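Side-chain contact in trafficking protein particle complex subunit 3 (Naegleria fowleri, PDB 6AQ3), which probably serves vesicle trafficking as a subunit of the TRAPP tethering complex and carries covalently bound palmitic acid: residues Y46-V49 and A50-N53. Sequence-based numbering, arbitrary orientation.
Sequences YEDV and AAIN
From D48 the backbone turns straight into helix 49-75: I52 N bonds to D48 O at 3.3 Å, a longish bond, and N53 N to V49 O at 2.9 Å. D48 ends the loop that joins helix 25-42 to helix 49-75 and is the N-cap of the latter. Its CG lies anti to its own backbone N (chi1 -170°), which swings the carboxylate alongside the first turn, where D48 OD1 accepts from A51 N at 3.0 Å, the classic side-chain N-cap bond. That N-H arrives from above the carboxylate plane, 65° out of it. The same carboxylate rests against the A51 methyl, with D48 OD2 3.3 Å from A51 CB. On the buried flank, I52 CG1 passes 3.6 Å from D48 O, and V49 and I52 both lean on L141 of the loop that follows helix 134-138. N53 folds its amide back beside the V49 carbonyl, N53 CG to V49 O 3.6 Å, but the amide's polar bonds go to that loop: OD1 accepts from Y142 N and ND2 donates to R140 O. The cap and the N53 amide, bonded through both its oxygen and its nitrogen to the loop backbone, thus both help to fix the helix start. An acidic group at the N-terminal end of helix 49-75 probably gains from the helix dipole, which would favour D48 staying ionised.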
ATOM      1  N   TYR C  46     -19.836   3.316  -8.087  1.00 70.03           N
ATOM      2  CA  TYR C  46     -20.464   3.988  -6.958  0.63 67.56           C
ATOM      3  C   TYR C  46     -21.824   3.394  -6.594  1.00 76.42           C
ATOM      4  O   TYR C  46     -22.304   3.647  -5.482  1.00 82.51           O
ATOM      5  CB  TYR C  46     -20.583   5.498  -7.221  0.63 68.43           C
ATOM      6  CG  TYR C  46     -21.468   5.931  -8.381  0.63 68.62           C
ATOM      7  CD1 TYR C  46     -22.854   5.878  -8.283  0.63 68.35           C
ATOM      8  CD2 TYR C  46     -20.916   6.438  -9.554  0.63 67.40           C
ATOM      9  CE1 TYR C  46     -23.656   6.278  -9.322  0.63 68.20           C
ATOM     10  CE2 TYR C  46     -21.723   6.857 -10.602  0.63 60.48           C
ATOM     11  CZ  TYR C  46     -23.089   6.770 -10.475  0.63 64.53           C
ATOM     12  OH  TYR C  46     -23.908   7.164 -11.497  0.63 72.59           O
ATOM     13  N   GLU C  47     -22.427   2.573  -7.447  1.00 79.65           N
ATOM     14  CA  GLU C  47     -23.777   2.103  -7.162  1.00 89.96           C
ATOM     15  C   GLU C  47     -23.828   0.813  -6.359  1.00 79.80           C
ATOM     16  O   GLU C  47     -24.932   0.399  -5.979  1.00 77.46           O
ATOM     17  CB  GLU C  47     -24.587   1.952  -8.453  1.00102.10           C
ATOM     18  CG  GLU C  47     -25.560   3.119  -8.696  1.00106.77           C
ATOM     19  CD  GLU C  47     -25.591   3.557 -10.145  1.00116.73           C
ATOM     20  OE1 GLU C  47     -24.659   3.190 -10.890  1.00118.77           O
ATOM     21  OE2 GLU C  47     -26.541   4.270 -10.544  1.00124.94           O
ATOM     22  N   ASP C  48     -22.692   0.118  -6.169  1.00 65.18           N
ATOM     23  CA  ASP C  48     -22.670  -1.112  -5.384  1.00 47.70           C
ATOM     24  C   ASP C  48     -21.519  -1.014  -4.378  1.00 41.69           C
ATOM     25  O   ASP C  48     -20.464  -1.642  -4.490  1.00 42.52           O
ATOM     26  CB  ASP C  48     -22.600  -2.357  -6.268  1.00 52.08           C
ATOM     27  CG  ASP C  48     -22.824  -3.646  -5.475  1.00 58.75           C
ATOM     28  OD1 ASP C  48     -23.010  -3.569  -4.239  1.00 55.67           O
ATOM     29  OD2 ASP C  48     -22.892  -4.731  -6.088  1.00 63.17           O
ATOM     30  N   VAL C  49     -21.734  -0.154  -3.387  1.00 37.27           N
ATOM     31  CA  VAL C  49     -20.762   0.066  -2.328  1.00 39.06           C
ATOM     32  C   VAL C  49     -20.577  -1.199  -1.511  1.00 43.07           C
ATOM     33  O   VAL C  49     -19.471  -1.492  -1.031  1.00 49.60           O
ATOM     34  CB  VAL C  49     -21.204   1.280  -1.480  1.00 43.92           C
ATOM     35  CG1 VAL C  49     -20.414   1.384  -0.195  1.00 44.72           C
ATOM     36  CG2 VAL C  49     -21.081   2.543  -2.311  1.00 36.95           C
ATOM     37  N   ALA C  50     -21.657  -1.972  -1.343  1.00 41.48           N
ATOM     38  CA  ALA C  50     -21.561  -3.234  -0.632  1.00 42.30           C
ATOM     39  C   ALA C  50     -20.562  -4.168  -1.302  1.00 38.59           C
ATOM     40  O   ALA C  50     -19.723  -4.775  -0.630  1.00 47.15           O
ATOM     41  CB  ALA C  50     -22.944  -3.879  -0.549  1.00 41.01           C
ATOM     42  N   ALA C  51     -20.592  -4.253  -2.629  1.00 37.38           N
ATOM     43  CA  ALA C  51     -19.613  -5.090  -3.318  1.00 35.91           C
ATOM     44  C   ALA C  51     -18.201  -4.566  -3.102  1.00 38.06           C
ATOM     45  O   ALA C  51     -17.242  -5.346  -3.089  1.00 44.20           O
ATOM     46  CB  ALA C  51     -19.931  -5.184  -4.803  1.00 34.30           C
ATOM     47  N   ILE C  52     -18.049  -3.247  -2.995  1.00 37.44           N
ATOM     48  CA  ILE C  52     -16.735  -2.680  -2.700  1.00 38.81           C
ATOM     49  C   ILE C  52     -16.257  -3.154  -1.339  1.00 37.43           C
ATOM     50  O   ILE C  52     -15.116  -3.607  -1.184  1.00 43.21           O
ATOM     51  CB  ILE C  52     -16.777  -1.147  -2.757  1.00 34.10           C
ATOM     52  CG1 ILE C  52     -17.016  -0.674  -4.177  1.00 37.02           C
ATOM     53  CG2 ILE C  52     -15.486  -0.552  -2.121  1.00 33.21           C
ATOM     54  CD1 ILE C  52     -17.140   0.821  -4.283  1.00 41.96           C
ATOM     55  N   ASN C  53     -17.111  -3.021  -0.323  1.00 35.38           N
ATOM     56  CA  ASN C  53     -16.774  -3.539   1.000  1.00 41.40           C
ATOM     57  C   ASN C  53     -16.317  -4.996   0.912  1.00 43.92           C
ATOM     58  O   ASN C  53     -15.260  -5.368   1.434  1.00 46.78           O
ATOM     59  CB  ASN C  53     -17.986  -3.406   1.940  1.00 33.14           C
ATOM     60  CG  ASN C  53     -18.232  -1.955   2.354  1.00 41.68           C
ATOM     61  OD1 ASN C  53     -17.352  -1.095   2.177  1.00 47.01           O
ATOM     62  ND2 ASN C  53     -19.386  -1.687   2.967  1.00 33.87           N
TER